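Local coordinates for sulfur carrier protein ThiS adenylyltransferase (Escherichia coli, PDB 1ZUD) that catalyses the ATP-dependent adenylation of the C-terminal glycine carboxylate of the sulfur carrier ThiS in thiamin biosynthesis, at residues G38-A43 with V194-T199; L112-A117 with A138-T144; A119-D124 with T144-A149; R132-N136 with G168-C172. One frame throughout, in Å; residues are numbered along the deposited sequence.

Contact 1 of 4, residues G38-A43 with V194-T199; sequences GLGTPA and VGVMGT
Leu39 meets Val194 and Met197 where the glycine-rich turn before helix 40-50 lies against helix 191-210. Beyond CB, the contact of the Leu39 side chain begins at CG, which is anti to the carbonyl carbon (chi1 -66°) and 3.7 Å from CG2 of Val194. The branch CD2 carries it on to helix 191-210, settling 3.5 Å from the backbone O of Val194 and 3.6 Å from CB of Met197, while CD1 is directed to the backbone O of Ala149 in strand 146-152. Val194 CG2, anti to its own backbone N, packs against the turn, 3.5 Å from C of Gly38.

Further along, the two backbones approach closely, Leu39 CA to Gly198 CA 4.0 Å. With no side chain on Gly198, its CA stands 3.4 Å from O of Leu39 in a CA-H...O contact bent to 142° at the hydrogen. Ala43 CB lies 3.4 Å from O of Gly198. Pro42 CB touches Thr199 OG1 at 3.7 Å, and Pro42 CG lies by Gly195. The Thr199 hydroxyl is turned back to O of Gly195, reaching it from the face opposite the one used by Thr199 N.

Gly38 belongs to the ATP site, and Gly65 and Gly66 of the ThiS chain pack on Leu39 and Val194 respectively. No classical hydrogen bond joins the segments, so this contact relies on close packing; polar bonds of the turn are made elsewhere, as from the Leu39 backbone to ThiS.

Contact 2 of 4, residues L112-A117 with A138-T144; sequences LKDAVA and ACVALNT. With NA (sodium ion), chain J.
Val116 of helix 109-118 packs on Ala138 and Cys139 of helix 129-141, two neighbouring helices on one face of the Rossmann-type sheet. The valine is wedged between the helices. Its CG1, anti to the backbone N (chi1 171°), lies 3.9 Å from SG of Cys139 and also faces Leu142, while CG2 sits 4.1 Å from CB of Ala138. Leu142 closes the more exposed side of this apolar seam: its CD2 comes to 3.4 Å from the backbone O of Lys113, and its CG rests on CB of Ala117.

Helix 129-141 ends in a Schellman motif with Asn143, at positive phi, as the C-prime residue, and the chain then turns to bring Thr144 toward the last turn of the other helix. There a sodium ion joins the two segments, bound by O of Val116 at 2.4 Å, O of Ala117 at 2.6 Å and OG1 of Thr144 at 2.4 Å. Two waters and O of Ala119 complete six ligands. One of these waters also donates to O of Leu142. The same carbonyl accepts from OG1 of Thr144 at 3.2 Å, and that hydroxyl stands well above the carbonyl plane, 65° out of it.

Contact 3 of 4, residues A119-D124 with T144-A149; sequences ADVVLD and TPLITA. With NA (sodium ion), chain J.
The Asp124 carboxylate and the Thr148 hydroxyl run side by side, with OD2 3.0 Å from Thr148 OG1. Asp124 CG (chi1 166°) and Thr148 OG1 are both anti to their backbone N, which sets the two side chains alongside each other. The carboxylate is well occupied: OD2 also forms a salt bridge with Arg132 and OD1 is hydrogen-bonded to Thr126. At the other end lies the puckered Pro145 ring. It offers no N-H, and its CD lies 3.2 Å from O of Asp120; its CB turns to CG2 of Val121.

Between these ends, strands 121-124 and 146-149 run parallel, 12° apart, as the two strands of a beta-alpha-beta unit whose connecting crossover is helix 129-141. Val122 and Ile147 each use both N and O in the pairing. Val122 N donates to O of Pro145 at 3.0 Å, and Val122 O receives N of Ile147 at 2.9 Å in an almost straight bond (176°). Asp124 N then reaches O of Ile147, where Gln201 of helix 191-210 donates as well.

On the face toward helix 129-141, Leu146 CD1 touches both CG1 of Val122 (3.9 Å) and CB of Asp124 (3.8 Å). Thr144 CG2 meets CG2 of Val122 there, the two side chains crossing at about a right angle. The face toward helix 191-210 carries Leu123 and Ile147, aligned the same way, with Leu123 CD2 3.9 Å from CB of Ile147. CD1 of Ile147 reaches CG2 of Val121, 3.8 Å away.

Contact 4 of 4, residues R132-N136 with G168-C172; sequences RQEIN and GCYRC. With ZN (zinc ion), chain H.
Asn136 and Cys169 form the polar centre of the contact between helix 129-141 and the first CxxC of the zinc site. Two hydrogen bonds come from one amide. OD1 of Asn136 accepts from N of Tyr170 at 2.9 Å, the donor standing 56° out of the carbonyl plane, and ND2 donates to SG of Cys169 at 3.3 Å, with the sulfur close to the amide plane. The amide gets there because CG is anti to the backbone N (chi1 172°).

Zinc is held by SG of Cys169 at 2.4 Å and SG of Cys172 at 2.3 Å, with Cys240 and Cys243 completing the four-cysteine site. Within the loop, N of Cys169 also donates to SG of Cys172.

Van der Waals contacts surround Tyr170. The Gln133 amide, brought round by a bend at chi2, sits at the edge of the tyrosine ring with its plane steeply inclined to it, CD lying 3.9 Å from CD2 of Tyr170. NE2 of Gln133 is held by the carbonyls of Trp174 and Asp176, while its OE1 lies 3.6 Å from CB of Arg171. The extended Arg132 passes the phenol, its CD 3.3 Å from OH of Tyr170. Beyond, its guanidinium forms a salt bridge with Asp124, and NE bonds to O of Ala64 of the ThiS chain, whose Val62 packs on Tyr170.

Two N-H groups directed at zinc-bound sulfurs would help spread their negative charge, and because one comes from Asn136, the zinc loop is fastened by a side chain to the helix whose Arg132 is hydrogen-bonded to ThiS.

How the contacts relate
Contacts 2, 3 and 4 share the beta-alpha-beta unit around helix 129-141. Contacts 2 and 3 have Thr144 and the sodium ion in common, and Cys139 SG packs 3.8 Å from Val122 CG2. Arg132 joins contact 4 to contact 3 through NH1 to Asp124 OD2 at 2.8 Å and probably through NH2 to Ala149 O at 2.9 Å. At the same end of the strands, contact 1 reaches Ala149 through Leu39 CD1. Contacts 1 and 4 both touch the ThiS tail, through Leu39, Val194 and Arg132. Contact 2 touches no ThiS residue, and its nearest atoms are about 14 Å from those of contact 1, although its Leu112 side chain lies about 4 Å from that of Leu107 of the ATP site.

Contact 1 of 4, residues G38-A43 with V194-T199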
loop_
_atom_site.group_PDB
_atom_site.type_symbol
_atom_site.label_atom_id
_atom_site.label_comp_id
_atom_site.label_asym_id
_atom_site.label_seq_id
_atom_site.Cartn_x
_atom_site.Cartn_y
_atom_site.Cartn_z
ATOM N N GLY C 38 -11.033 -7.676 -3.903
ATOM C CA GLY C 38 -9.667 -7.174 -3.964
ATOM C C GLY C 38 -9.229 -6.485 -2.661
ATOM O O GLY C 38 -8.038 -6.485 -2.258
ATOM N N LEU C 39 -10.170 -5.849 -1.983
ATOM C CA LEU C 39 -9.789 -5.152 -0.742
ATOM C C LEU C 39 -9.804 -6.142 0.420
ATOM O O LEU C 39 -8.931 -6.170 1.302
ATOM C CB LEU C 39 -10.840 -4.060 -0.394
ATOM C CG LEU C 39 -10.947 -2.887 -1.361
ATOM C CD1 LEU C 39 -12.200 -2.009 -1.000
ATOM C CD2 LEU C 39 -9.627 -2.050 -1.203
ATOM N N GLY C 40 -10.871 -6.915 0.437
ATOM C CA GLY C 40 -11.072 -7.806 1.546
ATOM C C GLY C 40 -10.140 -8.985 1.667
ATOM O O GLY C 40 -9.816 -9.362 2.809
ATOM N N THR C 41 -9.734 -9.579 0.544
ATOM C CA THR C 41 -8.869 -10.753 0.706
ATOM C C THR C 41 -7.499 -10.398 1.342
ATOM O O THR C 41 -7.093 -11.085 2.263
ATOM C CB THR C 41 -8.689 -11.518 -0.627
ATOM O OG1 THR C 41 -8.203 -10.639 -1.634
ATOM C CG2 THR C 41 -10.012 -12.101 -1.077
ATOM N N PRO C 42 -6.784 -9.333 0.898
ATOM C CA PRO C 42 -5.510 -9.100 1.623
ATOM C C PRO C 42 -5.772 -8.632 3.048
ATOM O O PRO C 42 -5.008 -8.983 3.963
ATOM C CB PRO C 42 -4.795 -8.016 0.837
ATOM C CG PRO C 42 -5.875 -7.406 0.011
ATOM C CD PRO C 42 -6.943 -8.397 -0.230
ATOM N N ALA C 43 -6.819 -7.831 3.264
ATOM C CA ALA C 43 -7.070 -7.403 4.646
ATOM C C ALA C 43 -7.295 -8.619 5.556
ATOM O O ALA C 43 -6.751 -8.710 6.669
ATOM C CB ALA C 43 -8.292 -6.453 4.722
ATOM N N VAL C 194 -5.685 -2.151 -5.720
ATOM C CA VAL C 194 -6.759 -2.467 -4.787
ATOM C C VAL C 194 -6.121 -3.234 -3.605
ATOM O O VAL C 194 -6.547 -3.124 -2.444
ATOM C CB VAL C 194 -7.948 -3.273 -5.462
ATOM C CG1 VAL C 194 -7.495 -4.649 -5.989
ATOM C CG2 VAL C 194 -9.011 -3.523 -4.418
ATOM N N GLY C 195 -5.082 -4.005 -3.896
ATOM C CA GLY C 195 -4.390 -4.752 -2.841
ATOM C C GLY C 195 -3.734 -3.811 -1.816
ATOM O O GLY C 195 -3.825 -4.075 -0.602
ATOM N N VAL C 196 -3.087 -2.740 -2.271
ATOM C CA VAL C 196 -2.478 -1.882 -1.289
ATOM C C VAL C 196 -3.532 -1.210 -0.392
ATOM O O VAL C 196 -3.311 -1.089 0.818
ATOM C CB VAL C 196 -1.562 -0.763 -1.865
ATOM C CG1 VAL C 196 -0.435 -1.375 -2.665
ATOM C CG2 VAL C 196 -2.320 0.233 -2.639
ATOM N N MET C 197 -4.688 -0.875 -0.954
ATOM C CA MET C 197 -5.748 -0.233 -0.145
ATOM C C MET C 197 -6.272 -1.199 0.889
ATOM O O MET C 197 -6.492 -0.833 2.041
ATOM C CB MET C 197 -6.900 0.267 -1.045
ATOM C CG MET C 197 -6.434 1.230 -2.162
ATOM S SD MET C 197 -5.316 2.602 -1.660
ATOM C CE MET C 197 -6.436 3.471 -0.421
ATOM N N GLY C 198 -6.486 -2.463 0.505
ATOM C CA GLY C 198 -6.979 -3.379 1.514
ATOM C C GLY C 198 -5.939 -3.685 2.574
ATOM O O GLY C 198 -6.272 -3.868 3.750
ATOM N N THR C 199 -4.674 -3.794 2.168
ATOM C CA THR C 199 -3.609 -4.051 3.151
ATOM C C THR C 199 -3.543 -2.853 4.125
ATOM O O THR C 199 -3.316 -3.026 5.350
ATOM C CB THR C 199 -2.236 -4.243 2.434
ATOM O OG1 THR C 199 -2.379 -5.337 1.535
ATOM C CG2 THR C 199 -1.100 -4.600 3.441
#

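Contact 2 of 4, residues L112-A117 with A138-T144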
loop_
_atom_site.group_PDB
_atom_site.type_symbol
_atom_site.label_atom_id
_atom_site.label_comp_id
_atom_site.label_asym_id
_atom_site.label_seq_id
_atom_site.Cartn_x
_atom_site.Cartn_y
_atom_site.Cartn_z
ATOM N N LEU C 112 -27.080 -7.140 9.339
ATOM C CA LEU C 112 -25.940 -6.228 9.288
ATOM C C LEU C 112 -25.744 -5.581 10.678
ATOM O O LEU C 112 -24.618 -5.543 11.254
ATOM C CB LEU C 112 -26.196 -5.144 8.222
ATOM C CG LEU C 112 -25.242 -3.951 8.261
ATOM C CD1 LEU C 112 -23.802 -4.422 7.945
ATOM C CD2 LEU C 112 -25.678 -2.893 7.216
ATOM N N LYS C 113 -26.848 -5.075 11.228
ATOM C CA LYS C 113 -26.786 -4.446 12.538
ATOM C C LYS C 113 -26.216 -5.366 13.611
ATOM O O LYS C 113 -25.451 -4.945 14.463
ATOM C CB LYS C 113 -28.192 -3.979 12.970
ATOM C CG LYS C 113 -28.645 -2.697 12.263
ATOM C CD LYS C 113 -30.060 -2.352 12.704
ATOM C CE LYS C 113 -30.443 -0.902 12.401
ATOM N NZ LYS C 113 -30.995 -0.732 11.022
ATOM N N ASP C 114 -26.585 -6.642 13.575
ATOM C CA ASP C 114 -26.104 -7.534 14.584
ATOM C C ASP C 114 -24.618 -7.813 14.416
ATOM O O ASP C 114 -23.894 -7.926 15.418
ATOM C CB ASP C 114 -26.908 -8.851 14.565
ATOM C CG ASP C 114 -26.531 -9.779 15.718
ATOM O OD1 ASP C 114 -25.646 -10.650 15.522
ATOM O OD2 ASP C 114 -27.100 -9.630 16.829
ATOM N N ALA C 115 -24.155 -7.924 13.165
ATOM C CA ALA C 115 -22.719 -8.171 12.947
ATOM C C ALA C 115 -21.905 -6.897 13.314
ATOM O O ALA C 115 -20.811 -6.958 13.902
ATOM C CB ALA C 115 -22.467 -8.551 11.446
ATOM N N VAL C 116 -22.437 -5.740 12.982
ATOM C CA VAL C 116 -21.725 -4.524 13.338
ATOM C C VAL C 116 -21.659 -4.395 14.849
ATOM O O VAL C 116 -20.629 -4.041 15.408
ATOM C CB VAL C 116 -22.424 -3.297 12.697
ATOM C CG1 VAL C 116 -21.846 -1.951 13.234
ATOM C CG2 VAL C 116 -22.193 -3.374 11.213
ATOM N N ALA C 117 -22.747 -4.703 15.541
ATOM C CA ALA C 117 -22.737 -4.540 17.008
ATOM C C ALA C 117 -21.682 -5.427 17.675
ATOM O O ALA C 117 -20.956 -4.987 18.543
ATOM C CB ALA C 117 -24.116 -4.843 17.582
ATOM N N ALA C 138 -25.092 2.025 9.973
ATOM C CA ALA C 138 -25.081 1.073 11.081
ATOM C C ALA C 138 -23.922 1.340 12.034
ATOM O O ALA C 138 -24.102 1.271 13.249
ATOM C CB ALA C 138 -24.978 -0.404 10.561
ATOM N N CYS C 139 -22.726 1.623 11.493
ATOM C CA CYS C 139 -21.588 1.880 12.356
ATOM C C CYS C 139 -21.818 3.121 13.230
ATOM O O CYS C 139 -21.486 3.110 14.420
ATOM C CB CYS C 139 -20.304 2.074 11.497
ATOM S SG CYS C 139 -19.788 0.403 10.821
ATOM N N VAL C 140 -22.343 4.191 12.637
ATOM C CA VAL C 140 -22.552 5.392 13.467
ATOM C C VAL C 140 -23.613 5.122 14.570
ATOM O O VAL C 140 -23.401 5.459 15.740
ATOM C CB VAL C 140 -22.995 6.583 12.605
ATOM C CG1 VAL C 140 -23.404 7.786 13.498
ATOM C CG2 VAL C 140 -21.837 6.989 11.646
ATOM N N ALA C 141 -24.708 4.447 14.201
ATOM C CA ALA C 141 -25.787 4.170 15.168
ATOM C C ALA C 141 -25.323 3.243 16.274
ATOM O O ALA C 141 -25.827 3.300 17.401
ATOM C CB ALA C 141 -27.052 3.548 14.445
ATOM N N LEU C 142 -24.361 2.375 15.965
ATOM C CA LEU C 142 -23.892 1.427 16.965
ATOM C C LEU C 142 -22.545 1.844 17.488
ATOM O O LEU C 142 -21.864 1.065 18.160
ATOM C CB LEU C 142 -23.835 0.010 16.360
ATOM C CG LEU C 142 -24.981 -1.034 16.492
ATOM C CD1 LEU C 142 -26.218 -0.495 17.220
ATOM C CD2 LEU C 142 -25.351 -1.575 15.128
ATOM N N ASN C 143 -22.128 3.073 17.173
ATOM C CA ASN C 143 -20.859 3.561 17.727
ATOM C C ASN C 143 -19.648 2.626 17.502
ATOM O O ASN C 143 -18.848 2.402 18.416
ATOM C CB ASN C 143 -21.069 3.724 19.215
ATOM C CG ASN C 143 -20.666 5.066 19.688
ATOM O OD1 ASN C 143 -20.897 6.062 18.996
ATOM N ND2 ASN C 143 -20.045 5.117 20.862
ATOM N N THR C 144 -19.511 2.080 16.291
ATOM C CA THR C 144 -18.423 1.129 15.998
ATOM C C THR C 144 -17.538 1.766 14.920
ATOM O O THR C 144 -18.051 2.250 13.918
ATOM C CB THR C 144 -19.039 -0.211 15.475
ATOM O OG1 THR C 144 -19.880 -0.766 16.515
ATOM C CG2 THR C 144 -17.954 -1.233 15.048
HETATM NA NA NA J . -19.736 -3.007 17.427
HETATM O O HOH W 1 -21.590 -1.920 18.753
HETATM O O HOH W 2 -18.485 -2.411 19.402
#

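Contact 3 of 4, residues A119-D124 with T144-A149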
loop_
_atom_site.group_PDB
_atom_site.type_symbol
_atom_site.label_atom_id
_atom_site.label_comp_id
_atom_site.label_asym_id
_atom_site.label_seq_id
_atom_site.Cartn_x
_atom_site.Cartn_y
_atom_site.Cartn_z
ATOM N N ALA C 119 -18.885 -6.620 16.311
ATOM C CA ALA C 119 -17.491 -6.296 15.928
ATOM C C ALA C 119 -16.913 -5.103 16.704
ATOM O O ALA C 119 -17.648 -4.172 17.081
ATOM C CB ALA C 119 -17.414 -5.973 14.409
ATOM N N ASP C 120 -15.605 -5.142 16.968
ATOM C CA ASP C 120 -14.934 -3.972 17.585
ATOM C C ASP C 120 -14.629 -2.953 16.505
ATOM O O ASP C 120 -14.488 -1.724 16.751
ATOM C CB ASP C 120 -13.648 -4.402 18.247
ATOM C CG ASP C 120 -13.911 -5.309 19.437
ATOM O OD1 ASP C 120 -14.618 -4.842 20.359
ATOM O OD2 ASP C 120 -13.445 -6.475 19.443
ATOM N N VAL C 121 -14.485 -3.439 15.286
ATOM C CA VAL C 121 -14.221 -2.508 14.163
ATOM C C VAL C 121 -14.705 -3.157 12.890
ATOM O O VAL C 121 -14.632 -4.385 12.744
ATOM C CB VAL C 121 -12.695 -2.152 14.019
ATOM C CG1 VAL C 121 -11.852 -3.405 13.819
ATOM C CG2 VAL C 121 -12.501 -1.250 12.795
ATOM N N VAL C 122 -15.184 -2.340 11.967
ATOM C CA VAL C 122 -15.712 -2.880 10.717
ATOM C C VAL C 122 -14.837 -2.445 9.526
ATOM O O VAL C 122 -14.415 -1.271 9.442
ATOM C CB VAL C 122 -17.176 -2.381 10.505
ATOM C CG1 VAL C 122 -17.729 -2.810 9.081
ATOM C CG2 VAL C 122 -18.076 -2.899 11.624
ATOM N N LEU C 123 -14.529 -3.388 8.629
ATOM C CA LEU C 123 -13.807 -3.007 7.405
ATOM C C LEU C 123 -14.807 -3.078 6.271
ATOM O O LEU C 123 -15.403 -4.152 6.000
ATOM C CB LEU C 123 -12.635 -3.933 7.064
ATOM C CG LEU C 123 -11.435 -4.191 7.945
ATOM C CD1 LEU C 123 -10.152 -4.398 7.098
ATOM C CD2 LEU C 123 -11.286 -3.097 8.919
ATOM N N ASP C 124 -15.060 -1.921 5.654
ATOM C CA ASP C 124 -15.959 -1.849 4.494
ATOM C C ASP C 124 -15.099 -2.102 3.228
ATOM O O ASP C 124 -14.338 -1.258 2.804
ATOM C CB ASP C 124 -16.633 -0.481 4.386
ATOM C CG ASP C 124 -17.295 -0.238 3.017
ATOM O OD1 ASP C 124 -17.559 -1.197 2.244
ATOM O OD2 ASP C 124 -17.553 0.949 2.706
ATOM N N THR C 144 -19.511 2.080 16.291
ATOM C CA THR C 144 -18.423 1.129 15.998
ATOM C C THR C 144 -17.538 1.766 14.920
ATOM O O THR C 144 -18.051 2.250 13.918
ATOM C CB THR C 144 -19.039 -0.211 15.475
ATOM O OG1 THR C 144 -19.880 -0.766 16.515
ATOM C CG2 THR C 144 -17.954 -1.233 15.048
ATOM N N PRO C 145 -16.210 1.821 15.152
ATOM C CA PRO C 145 -15.260 2.393 14.206
ATOM C C PRO C 145 -15.411 1.730 12.845
ATOM O O PRO C 145 -15.646 0.513 12.750
ATOM C CB PRO C 145 -13.884 2.080 14.831
ATOM C CG PRO C 145 -14.152 1.825 16.256
ATOM C CD PRO C 145 -15.550 1.299 16.377
ATOM N N LEU C 146 -15.243 2.514 11.794
ATOM C CA LEU C 146 -15.376 2.012 10.434
ATOM C C LEU C 146 -14.130 2.394 9.591
ATOM O O LEU C 146 -13.717 3.567 9.529
ATOM C CB LEU C 146 -16.691 2.566 9.782
ATOM C CG LEU C 146 -16.904 2.326 8.271
ATOM C CD1 LEU C 146 -16.983 0.830 7.985
ATOM C CD2 LEU C 146 -18.174 2.993 7.782
ATOM N N ILE C 147 -13.502 1.395 8.976
ATOM C CA ILE C 147 -12.335 1.664 8.129
ATOM C C ILE C 147 -12.796 1.331 6.742
ATOM O O ILE C 147 -13.088 0.179 6.420
ATOM C CB ILE C 147 -11.108 0.793 8.570
ATOM C CG1 ILE C 147 -10.735 1.160 10.012
ATOM C CG2 ILE C 147 -9.914 1.046 7.636
ATOM C CD1 ILE C 147 -9.734 0.200 10.719
ATOM N N THR C 148 -12.828 2.329 5.879
ATOM C CA THR C 148 -13.348 2.093 4.555
ATOM C C THR C 148 -12.374 2.423 3.465
ATOM O O THR C 148 -11.624 3.376 3.576
ATOM C CB THR C 148 -14.699 2.941 4.322
ATOM O OG1 THR C 148 -15.183 2.727 2.986
ATOM C CG2 THR C 148 -14.435 4.467 4.498
ATOM N N ALA C 149 -12.411 1.660 2.383
ATOM C CA ALA C 149 -11.491 1.936 1.263
ATOM C C ALA C 149 -12.130 1.532 -0.051
ATOM O O ALA C 149 -13.091 0.808 -0.061
ATOM C CB ALA C 149 -10.153 1.178 1.474
HETATM NA NA NA J . -19.736 -3.007 17.427
HETATM O O HOH W 2 -18.485 -2.411 19.402
HETATM O O HOH W 1 -21.590 -1.920 18.753
#

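Contact 4 of 4, residues R132-N136 with G168-C172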
loop_
_atom_site.group_PDB
_atom_site.type_symbol
_atom_site.label_atom_id
_atom_site.label_comp_id
_atom_site.label_asym_id
_atom_site.label_seq_id
_atom_site.Cartn_x
_atom_site.Cartn_y
_atom_site.Cartn_z
ATOM N N ARG C 132 -22.355 0.671 0.967
ATOM C CA ARG C 132 -21.455 1.450 1.773
ATOM C C ARG C 132 -22.256 2.428 2.632
ATOM O O ARG C 132 -21.932 2.614 3.805
ATOM C CB ARG C 132 -20.443 2.213 0.892
ATOM C CG ARG C 132 -19.362 1.305 0.191
ATOM C CD ARG C 132 -18.530 2.114 -0.809
ATOM N NE ARG C 132 -17.504 1.318 -1.489
ATOM C CZ ARG C 132 -16.349 0.949 -0.925
ATOM N NH1 ARG C 132 -16.049 1.289 0.334
ATOM N NH2 ARG C 132 -15.464 0.270 -1.626
ATOM N N GLN C 133 -23.287 3.054 2.080
ATOM C CA GLN C 133 -24.059 3.971 2.943
ATOM C C GLN C 133 -24.749 3.209 4.084
ATOM O O GLN C 133 -24.792 3.697 5.234
ATOM C CB GLN C 133 -25.116 4.736 2.122
ATOM C CG GLN C 133 -24.508 5.631 1.079
ATOM C CD GLN C 133 -23.937 6.912 1.678
ATOM O OE1 GLN C 133 -23.901 7.076 2.900
ATOM N NE2 GLN C 133 -23.473 7.820 0.811
ATOM N N GLU C 134 -25.238 1.985 3.798
ATOM C CA GLU C 134 -25.930 1.210 4.827
ATOM C C GLU C 134 -24.969 0.832 5.964
ATOM O O GLU C 134 -25.334 0.855 7.126
ATOM C CB GLU C 134 -26.610 -0.080 4.240
ATOM C CG GLU C 134 -27.941 -0.403 4.988
ATOM C CD GLU C 134 -28.465 -1.862 4.886
ATOM O OE1 GLU C 134 -28.269 -2.526 3.848
ATOM O OE2 GLU C 134 -29.112 -2.333 5.853
ATOM N N ILE C 135 -23.736 0.448 5.622
ATOM C CA ILE C 135 -22.748 0.080 6.613
ATOM C C ILE C 135 -22.361 1.279 7.501
ATOM O O ILE C 135 -22.227 1.141 8.721
ATOM C CB ILE C 135 -21.457 -0.486 5.910
ATOM C CG1 ILE C 135 -21.780 -1.851 5.260
ATOM C CG2 ILE C 135 -20.322 -0.673 6.918
ATOM C CD1 ILE C 135 -20.672 -2.271 4.154
ATOM N N ASN C 136 -22.161 2.430 6.862
ATOM C CA ASN C 136 -21.812 3.635 7.561
ATOM C C ASN C 136 -22.935 4.002 8.552
ATOM O O ASN C 136 -22.660 4.374 9.705
ATOM C CB ASN C 136 -21.622 4.779 6.573
ATOM C CG ASN C 136 -21.451 6.142 7.274
ATOM O OD1 ASN C 136 -20.423 6.409 7.869
ATOM N ND2 ASN C 136 -22.486 6.994 7.206
ATOM N N GLY C 168 -17.079 13.794 11.165
ATOM C CA GLY C 168 -18.193 13.334 10.376
ATOM C C GLY C 168 -18.138 11.842 10.031
ATOM O O GLY C 168 -17.392 11.064 10.607
ATOM N N CYS C 169 -18.900 11.457 9.036
ATOM C CA CYS C 169 -18.983 10.041 8.698
ATOM C C CYS C 169 -18.910 9.920 7.168
ATOM O O CYS C 169 -18.609 10.927 6.440
ATOM C CB CYS C 169 -20.333 9.482 9.274
ATOM S SG CYS C 169 -21.766 10.047 8.360
ATOM N N TYR C 170 -19.191 8.733 6.647
ATOM C CA TYR C 170 -19.041 8.542 5.176
ATOM C C TYR C 170 -20.067 9.396 4.423
ATOM O O TYR C 170 -19.798 9.951 3.337
ATOM C CB TYR C 170 -19.259 7.067 4.809
ATOM C CG TYR C 170 -19.035 6.715 3.337
ATOM C CD1 TYR C 170 -17.769 6.356 2.862
ATOM C CD2 TYR C 170 -20.110 6.652 2.459
ATOM C CE1 TYR C 170 -17.586 5.920 1.525
ATOM C CE2 TYR C 170 -19.946 6.233 1.165
ATOM C CZ TYR C 170 -18.687 5.863 0.702
ATOM O OH TYR C 170 -18.599 5.427 -0.591
ATOM N N ARG C 171 -21.247 9.506 5.028
ATOM C CA ARG C 171 -22.339 10.292 4.456
ATOM C C ARG C 171 -22.065 11.806 4.524
ATOM O O ARG C 171 -22.644 12.549 3.741
ATOM C CB ARG C 171 -23.670 9.933 5.157
ATOM C CG ARG C 171 -24.867 10.851 4.847
ATOM C CD ARG C 171 -25.483 10.604 3.503
ATOM N NE ARG C 171 -26.586 11.537 3.233
ATOM C CZ ARG C 171 -26.451 12.858 3.077
ATOM N NH1 ARG C 171 -25.259 13.473 3.165
ATOM N NH2 ARG C 171 -27.519 13.582 2.794
ATOM N N CYS C 172 -21.182 12.277 5.394
ATOM C CA CYS C 172 -20.867 13.735 5.390
ATOM C C CYS C 172 -20.082 14.094 4.132
ATOM O O CYS C 172 -20.186 15.197 3.587
ATOM C CB CYS C 172 -20.004 14.174 6.587
ATOM S SG CYS C 172 -20.804 14.065 8.225
HETATM ZN ZN ZN H . -22.222 12.348 8.798
#